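Local coordinates for protein glutaconate CoA-transferase subunit A (Acidaminococcus fermentans, PDB 1POI) that catalyses the transfer of coenzyme A from acetyl-CoA to (R)-2-hydroxyglutarate and related acids such as glutaconate, a step of glutamate degradation, at residues Ala111-Leu116 with Ile200-Lys205; Val139-Thr142 with Pro147-Lys150; Gly243-Gln248 with Asn257-Val262. One frame throughout, in Å; residues are numbered along the deposited sequence.

Contact 1: residues Ala111-Leu116 with Ile200-Lys205; sequences AAALGL and IAEAAK
The backbones of Ala-113 and Ala-203 come within 4.5 Å, CA to CA, where the end of helix 102-114 meets the end of helix 197-203. Such close packing relies on the methyls of Ala-112, Ala-113 and Ala-203, in the alpha/beta CoA-transferase fold with its seven-stranded parallel sheet, consistent with a Rossmann-like family. Ala-203 CB meets Ala-112 CB at 3.9 Å and lies beside the backbone N of Ala-113. Glu-202 extends the contact over the methyl and carbonyl O of Ala-113. With CG anti to the backbone N (chi1 177°) and the chain stretched beyond it, CB and CG pass the Ala-113 methyl and Glu-202 OE1 ends 3.5 Å from Ala-113 CB. Glu-202 OE1 also lies 3.3 Å from Ala-113 O, a close approach of two acceptors that is not a hydrogen bond; a basic side chain of another protein's chain forms a long, weak ion pair with it and may ease any repulsion. A serine in place of Glu-202 would lack CG and the carboxylate, and would probably leave a gap beside the Ala-113 methyl and that basic group without its weak partner. This partner chain also hydrogen-bonds to Ala-112 O and Ala-203 O. A Schellman motif closes helix 102-114: Gly-115 takes positive phi (103°), and Leu-116 N reaches back to Ala-111 O at 3.1 Å.

Contact 2: residues Val139-Thr142 with Pro147-Lys150; sequences VRKT and PDDK
The guanidinium of Arg-140 has the backbone of Asp-149 and Lys-150 over one face and Pro-147 at its edge. Lys-150 CA sits 3.6 Å above the guanidinium plane, displaced toward the rim, with the carbonyl group of Asp-149 on the same side. At the edge, Arg-140 NH1 donates to Pro-147 O, 2.8 Å away and only 6° out of the guanidinium plane. The bond is fairly straight at hydrogen (158°), although NH1 stands well above the plane of the carbonyl it reaches. The chain arrives there because CG is anti to the carbonyl carbon (chi1 -79°) and the links from CG to NE are extended, which lays CB, CG and CD alongside Pro-147 O. Arg-140 NH2 comes 3.6 Å from Lys-150 CB. The two cations remain apart, Arg-140 NH2 being 6.1 Å from Lys-150 NZ, and Glu-98 forms a salt bridge to each, probably offsetting their repulsion. Toward the surface, the Lys-141 side chain crosses that of Asp-148 at about a right angle, its CG 4.0 Å from Asp-148 OD2; the touch is made by the aliphatic part of the lysine rather than by its charge. A helical arginine thus folds over the loop that follows its own helix and grips a carbonyl there, a local tie between helix 137-141 and the approach to strand 152-156.

Contact 3: residues Gly243-Gln248 with Asn257-Val262; sequences GAHPSQ and NPFLKV
A type VIa turn, with a cis peptide between His-245 and Pro-246, presents both of these residues to Phe-259 and Leu-260 in the first turns of helix 257-266. The turn is closed by Ser-247 N, which donates to Ala-244 O at 2.7 Å; Ser-247 OG donates to the same oxygen from the same face of its plane. The imidazole makes a T-shaped stack with Phe-259: the planes stand at 89°, the centroids are 5.2 Å apart, and the histidine supplies the edge. Its leading atom, His-245 CE1, comes down over the phenyl face, 3.6 Å from Phe-259 CD2. Because CE1 lies between two ring nitrogens, its C-H is probably polarised, which suits an approach to an aromatic face. Both nitrogens are held, NE2 by Asp-256 and ND1 by the hydroxyl of Tyr-290, which fixes the rotation of the ring. Phe-259 CG is anti to the backbone N (chi1 -167°), which swings the phenyl toward the turn. Pro-246 packs beside this pair, its CB above the rim of one face of the adjoining His-245 ring and 3.9 Å from Phe-259 CD1. The same CB-CG edge of the proline also meets Leu-260, Pro-246 CG lying 3.4 Å from Leu-260 CD2. Asp-256 joins the two segments again, since its second carboxylate oxygen bonds to Phe-259 N. The loop follows strand 236-239, outermost in the chain's parallel sheet, and the contact is enclosed by Tyr-290 of helix 287-294, Tyr-32 of helix 32-40 and Trp-280 of helix 270-282, which stacks edge-to-face with Phe-259.

The three contacts tie separate elements and do not touch one another. Contacts 1 and 3 are buried and lie on opposite sides of the chain's centre, their own centres 30 Å apart, whereas contact 2 is partly exposed and farthest out. Chemistry follows place. Contact 1 joins two helix ends distant in sequence, using methyl groups and one glutamate beside another protein's chain; contact 3 fastens a loop to the helix soon after it with rings and aliphatic carbons. Contact 2, nested along the chain within the loop closed by contact 1, spans a short connection and depends on a charged side chain bonding to backbone, the one cross-segment hydrogen bond among the three.

Contact 1: residues Ala111-Leu116 with Ile200-Lys205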
loop_
_atom_site.group_PDB
_atom_site.type_symbol
_atom_site.label_atom_id
_atom_site.label_comp_id
_atom_site.label_asym_id
_atom_site.label_seq_id
_atom_site.Cartn_x
_atom_site.Cartn_y
_atom_site.Cartn_z
ATOM N N ALA A 111 -19.937 -10.200 -24.825
ATOM C CA ALA A 111 -21.327 -10.630 -24.904
ATOM C C ALA A 111 -21.471 -12.060 -24.386
ATOM O O ALA A 111 -22.495 -12.411 -23.805
ATOM C CB ALA A 111 -21.804 -10.565 -26.298
ATOM N N ALA A 112 -20.452 -12.890 -24.582
ATOM C CA ALA A 112 -20.507 -14.267 -24.086
ATOM C C ALA A 112 -20.467 -14.275 -22.562
ATOM O O ALA A 112 -21.267 -14.939 -21.908
ATOM C CB ALA A 112 -19.360 -15.101 -24.659
ATOM N N ALA A 113 -19.542 -13.518 -21.991
ATOM C CA ALA A 113 -19.436 -13.455 -20.543
ATOM C C ALA A 113 -20.745 -12.917 -19.983
ATOM O O ALA A 113 -21.155 -13.284 -18.882
ATOM C CB ALA A 113 -18.280 -12.564 -20.144
ATOM N N LEU A 114 -21.391 -12.054 -20.764
ATOM C CA LEU A 114 -22.649 -11.439 -20.367
ATOM C C LEU A 114 -23.871 -12.353 -20.460
ATOM O O LEU A 114 -24.775 -12.253 -19.647
ATOM C CB LEU A 114 -22.891 -10.159 -21.186
ATOM C CG LEU A 114 -22.572 -8.762 -20.618
ATOM C CD1 LEU A 114 -21.568 -8.796 -19.450
ATOM C CD2 LEU A 114 -22.081 -7.871 -21.764
ATOM N N GLY A 115 -23.924 -13.200 -21.479
ATOM C CA GLY A 115 -25.055 -14.097 -21.644
ATOM C C GLY A 115 -26.009 -13.629 -22.730
ATOM O O GLY A 115 -27.167 -14.038 -22.772
ATOM N N LEU A 116 -25.549 -12.764 -23.622
ATOM C CA LEU A 116 -26.424 -12.270 -24.677
ATOM C C LEU A 116 -26.745 -13.364 -25.693
ATOM O O LEU A 116 -25.923 -14.234 -25.969
ATOM C CB LEU A 116 -25.784 -11.076 -25.404
ATOM C CG LEU A 116 -25.344 -9.833 -24.632
ATOM C CD1 LEU A 116 -24.953 -8.751 -25.624
ATOM C CD2 LEU A 116 -26.438 -9.312 -23.737
ATOM N N ILE A 200 -13.384 -14.176 -20.867
ATOM C CA ILE A 200 -13.178 -15.575 -21.232
ATOM C C ILE A 200 -13.103 -16.567 -20.055
ATOM O O ILE A 200 -13.240 -17.776 -20.266
ATOM C CB ILE A 200 -11.977 -15.746 -22.206
ATOM C CG1 ILE A 200 -10.633 -15.434 -21.520
ATOM C CG2 ILE A 200 -12.151 -14.802 -23.351
ATOM C CD1 ILE A 200 -9.395 -15.695 -22.380
ATOM N N ALA A 201 -12.891 -16.078 -18.831
ATOM C CA ALA A 201 -12.862 -16.974 -17.648
ATOM C C ALA A 201 -14.284 -17.081 -17.073
ATOM O O ALA A 201 -14.517 -17.826 -16.122
ATOM C CB ALA A 201 -11.925 -16.444 -16.564
ATOM N N GLU A 202 -15.173 -16.210 -17.545
ATOM C CA GLU A 202 -16.551 -16.221 -17.121
ATOM C C GLU A 202 -17.314 -17.053 -18.153
ATOM O O GLU A 202 -18.158 -17.882 -17.788
ATOM C CB GLU A 202 -17.128 -14.799 -17.041
ATOM C CG GLU A 202 -18.612 -14.776 -16.670
ATOM C CD GLU A 202 -19.101 -13.455 -16.070
ATOM O OE1 GLU A 202 -18.886 -12.385 -16.678
ATOM O OE2 GLU A 202 -19.732 -13.491 -14.993
ATOM N N ALA A 203 -16.997 -16.834 -19.430
ATOM C CA ALA A 203 -17.623 -17.541 -20.537
ATOM C C ALA A 203 -17.255 -19.010 -20.611
ATOM O O ALA A 203 -18.122 -19.866 -20.506
ATOM C CB ALA A 203 -17.298 -16.875 -21.845
ATOM N N ALA A 204 -15.970 -19.308 -20.781
ATOM C CA ALA A 204 -15.492 -20.687 -20.905
ATOM C C ALA A 204 -16.081 -21.645 -19.909
ATOM O O ALA A 204 -16.310 -21.286 -18.769
ATOM C CB ALA A 204 -13.983 -20.742 -20.805
ATOM N N LYS A 205 -16.337 -22.864 -20.373
ATOM C CA LYS A 205 -16.881 -23.908 -19.535
ATOM C C LYS A 205 -15.846 -24.318 -18.527
ATOM O O LYS A 205 -16.179 -24.572 -17.374
ATOM C CB LYS A 205 -17.294 -25.119 -20.365
ATOM C CG LYS A 205 -17.780 -26.289 -19.501
ATOM C CD LYS A 205 -18.321 -27.432 -20.327
ATOM C CE LYS A 205 -18.427 -28.710 -19.503
ATOM N NZ LYS A 205 -19.184 -28.507 -18.235
#

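Contact 2: residues Val139-Thr142 with Pro147-Lys150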
loop_
_atom_site.group_PDB
_atom_site.type_symbol
_atom_site.label_atom_id
_atom_site.label_comp_id
_atom_site.label_asym_id
_atom_site.label_seq_id
_atom_site.Cartn_x
_atom_site.Cartn_y
_atom_site.Cartn_z
ATOM N N VAL A 139 -18.315 -24.291 -46.175
ATOM C CA VAL A 139 -17.340 -24.933 -45.323
ATOM C C VAL A 139 -17.771 -24.873 -43.874
ATOM O O VAL A 139 -17.568 -25.819 -43.146
ATOM C CB VAL A 139 -15.921 -24.333 -45.523
ATOM C CG1 VAL A 139 -14.991 -24.724 -44.369
ATOM C CG2 VAL A 139 -15.340 -24.826 -46.854
ATOM N N ARG A 140 -18.394 -23.780 -43.456
ATOM C CA ARG A 140 -18.841 -23.631 -42.064
ATOM C C ARG A 140 -19.798 -24.740 -41.633
ATOM O O ARG A 140 -19.717 -25.237 -40.492
ATOM C CB ARG A 140 -19.517 -22.271 -41.859
ATOM C CG ARG A 140 -18.549 -21.106 -41.698
ATOM C CD ARG A 140 -19.260 -19.770 -41.893
ATOM N NE ARG A 140 -18.409 -18.639 -41.543
ATOM C CZ ARG A 140 -18.062 -18.321 -40.297
ATOM N NH1 ARG A 140 -18.487 -19.037 -39.257
ATOM N NH2 ARG A 140 -17.259 -17.289 -40.085
ATOM N N LYS A 141 -20.680 -25.132 -42.563
ATOM C CA LYS A 141 -21.685 -26.181 -42.348
ATOM C C LYS A 141 -21.125 -27.558 -42.042
ATOM O O LYS A 141 -21.760 -28.357 -41.352
ATOM C CB LYS A 141 -22.644 -26.270 -43.541
ATOM C CG LYS A 141 -23.917 -25.473 -43.350
ATOM C CD LYS A 141 -24.957 -25.787 -44.414
ATOM C CE LYS A 141 -24.557 -25.205 -45.764
ATOM N NZ LYS A 141 -25.578 -25.391 -46.858
ATOM N N THR A 142 -19.936 -27.836 -42.550
ATOM C CA THR A 142 -19.315 -29.117 -42.321
ATOM C C THR A 142 -18.364 -29.083 -41.136
ATOM O O THR A 142 -17.754 -30.098 -40.807
ATOM C CB THR A 142 -18.542 -29.545 -43.543
ATOM O OG1 THR A 142 -17.421 -28.678 -43.712
ATOM C CG2 THR A 142 -19.405 -29.432 -44.764
ATOM N N PRO A 147 -19.738 -21.391 -36.355
ATOM C CA PRO A 147 -21.066 -20.908 -36.741
ATOM C C PRO A 147 -21.318 -21.155 -38.211
ATOM O O PRO A 147 -20.378 -21.131 -39.004
ATOM C CB PRO A 147 -20.967 -19.420 -36.456
ATOM C CG PRO A 147 -20.163 -19.410 -35.220
ATOM C CD PRO A 147 -19.060 -20.395 -35.510
ATOM N N ASP A 148 -22.576 -21.395 -38.576
ATOM C CA ASP A 148 -22.912 -21.629 -39.972
ATOM C C ASP A 148 -22.909 -20.314 -40.684
ATOM O O ASP A 148 -22.766 -20.277 -41.887
ATOM C CB ASP A 148 -24.277 -22.295 -40.135
ATOM C CG ASP A 148 -24.273 -23.773 -39.753
ATOM O OD1 ASP A 148 -23.215 -24.349 -39.395
ATOM O OD2 ASP A 148 -25.361 -24.363 -39.810
ATOM N N ASP A 149 -23.102 -19.233 -39.935
ATOM C CA ASP A 149 -23.098 -17.880 -40.504
ATOM C C ASP A 149 -22.094 -16.959 -39.826
ATOM O O ASP A 149 -22.005 -16.928 -38.593
ATOM C CB ASP A 149 -24.474 -17.240 -40.399
ATOM C CG ASP A 149 -25.467 -17.878 -41.318
ATOM O OD1 ASP A 149 -25.489 -17.541 -42.525
ATOM O OD2 ASP A 149 -26.230 -18.728 -40.830
ATOM N N LYS A 150 -21.300 -16.269 -40.640
ATOM C CA LYS A 150 -20.332 -15.320 -40.124
ATOM C C LYS A 150 -21.140 -14.195 -39.431
ATOM O O LYS A 150 -20.892 -13.857 -38.271
ATOM C CB LYS A 150 -19.495 -14.754 -41.274
ATOM C CG LYS A 150 -18.488 -13.709 -40.837
ATOM C CD LYS A 150 -17.705 -13.153 -42.000
ATOM C CE LYS A 150 -16.665 -12.183 -41.475
ATOM N NZ LYS A 150 -15.600 -11.915 -42.446
#

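Contact 3: residues Gly243-Gln248 with Asn257-Val262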
loop_
_atom_site.group_PDB
_atom_site.type_symbol
_atom_site.label_atom_id
_atom_site.label_comp_id
_atom_site.label_asym_id
_atom_site.label_seq_id
_atom_site.Cartn_x
_atom_site.Cartn_y
_atom_site.Cartn_z
ATOM N N GLY A 243 5.704 -17.372 -16.405
ATOM C CA GLY A 243 4.903 -18.120 -17.354
ATOM C C GLY A 243 4.456 -17.339 -18.576
ATOM O O GLY A 243 3.927 -17.926 -19.524
ATOM N N ALA A 244 4.639 -16.022 -18.565
ATOM C CA ALA A 244 4.231 -15.195 -19.702
ATOM C C ALA A 244 5.408 -14.946 -20.600
ATOM O O ALA A 244 5.249 -14.423 -21.693
ATOM C CB ALA A 244 3.656 -13.853 -19.226
ATOM N N HIS A 245 6.595 -15.332 -20.139
ATOM C CA HIS A 245 7.812 -15.112 -20.903
ATOM C C HIS A 245 7.672 -15.763 -22.256
ATOM O O HIS A 245 7.215 -16.901 -22.349
ATOM C CB HIS A 245 9.026 -15.664 -20.151
ATOM C CG HIS A 245 10.322 -15.466 -20.873
ATOM N ND1 HIS A 245 10.651 -16.158 -22.019
ATOM C CD2 HIS A 245 11.367 -14.647 -20.619
ATOM C CE1 HIS A 245 11.839 -15.771 -22.444
ATOM N NE2 HIS A 245 12.297 -14.857 -21.611
ATOM N N PRO A 246 8.130 -15.092 -23.318
ATOM C CA PRO A 246 8.784 -13.784 -23.458
ATOM C C PRO A 246 7.924 -12.508 -23.406
ATOM O O PRO A 246 8.388 -11.458 -23.843
ATOM C CB PRO A 246 9.380 -13.885 -24.858
ATOM C CG PRO A 246 8.295 -14.554 -25.600
ATOM C CD PRO A 246 7.986 -15.715 -24.643
ATOM N N SER A 247 6.678 -12.576 -22.950
ATOM C CA SER A 247 5.856 -11.376 -22.941
ATOM C C SER A 247 5.864 -10.701 -21.578
ATOM O O SER A 247 6.261 -11.316 -20.566
ATOM C CB SER A 247 4.438 -11.702 -23.398
ATOM O OG SER A 247 3.781 -12.507 -22.450
ATOM N N GLN A 248 5.455 -9.430 -21.566
ATOM C CA GLN A 248 5.404 -8.619 -20.336
ATOM C C GLN A 248 4.427 -9.199 -19.326
ATOM O O GLN A 248 3.647 -10.092 -19.630
ATOM C CB GLN A 248 4.985 -7.173 -20.642
ATOM C CG GLN A 248 5.711 -6.588 -21.800
ATOM C CD GLN A 248 5.380 -5.162 -22.024
ATOM O OE1 GLN A 248 4.444 -4.830 -22.760
ATOM N NE2 GLN A 248 6.157 -4.277 -21.407
ATOM N N ASN A 257 13.070 -9.000 -25.358
ATOM C CA ASN A 257 13.326 -8.622 -26.745
ATOM C C ASN A 257 14.319 -9.440 -27.556
ATOM O O ASN A 257 14.167 -9.558 -28.777
ATOM C CB ASN A 257 13.706 -7.170 -26.834
ATOM C CG ASN A 257 12.829 -6.436 -27.782
ATOM O OD1 ASN A 257 13.279 -6.045 -28.852
ATOM N ND2 ASN A 257 11.583 -6.176 -27.383
ATOM N N PRO A 258 15.437 -9.873 -26.936
ATOM C CA PRO A 258 16.388 -10.681 -27.712
ATOM C C PRO A 258 15.644 -11.956 -28.158
ATOM O O PRO A 258 15.585 -12.286 -29.352
ATOM C CB PRO A 258 17.471 -10.997 -26.683
ATOM C CG PRO A 258 17.495 -9.764 -25.846
ATOM C CD PRO A 258 16.030 -9.455 -25.648
ATOM N N PHE A 259 15.009 -12.623 -27.190
ATOM C CA PHE A 259 14.242 -13.838 -27.446
ATOM C C PHE A 259 13.195 -13.622 -28.551
ATOM O O PHE A 259 13.174 -14.356 -29.531
ATOM C CB PHE A 259 13.567 -14.291 -26.168
ATOM C CG PHE A 259 13.015 -15.669 -26.240
ATOM C CD1 PHE A 259 11.926 -15.956 -27.054
ATOM C CD2 PHE A 259 13.573 -16.691 -25.473
ATOM C CE1 PHE A 259 11.395 -17.248 -27.104
ATOM C CE2 PHE A 259 13.050 -17.990 -25.515
ATOM C CZ PHE A 259 11.962 -18.268 -26.330
ATOM N N LEU A 260 12.358 -12.598 -28.421
ATOM C CA LEU A 260 11.359 -12.354 -29.440
ATOM C C LEU A 260 11.998 -12.119 -30.786
ATOM O O LEU A 260 11.343 -12.280 -31.808
ATOM C CB LEU A 260 10.475 -11.151 -29.110
ATOM C CG LEU A 260 9.506 -11.127 -27.929
ATOM C CD1 LEU A 260 8.855 -9.767 -27.915
ATOM C CD2 LEU A 260 8.464 -12.220 -28.010
ATOM N N LYS A 261 13.246 -11.671 -30.805
ATOM C CA LYS A 261 13.925 -11.419 -32.080
ATOM C C LYS A 261 14.380 -12.729 -32.707
ATOM O O LYS A 261 14.365 -12.877 -33.928
ATOM C CB LYS A 261 15.115 -10.473 -31.911
ATOM C CG LYS A 261 14.739 -9.040 -31.593
ATOM C CD LYS A 261 15.762 -8.086 -32.179
ATOM C CE LYS A 261 15.747 -6.731 -31.474
ATOM N NZ LYS A 261 16.336 -6.784 -30.093
ATOM N N VAL A 262 14.786 -13.670 -31.859
ATOM C CA VAL A 262 15.211 -14.988 -32.314
ATOM C C VAL A 262 14.017 -15.584 -33.031
ATOM O O VAL A 262 14.090 -15.891 -34.222
ATOM C CB VAL A 262 15.555 -15.902 -31.139
ATOM C CG1 VAL A 262 15.873 -17.277 -31.627
ATOM C CG2 VAL A 262 16.721 -15.333 -30.366
#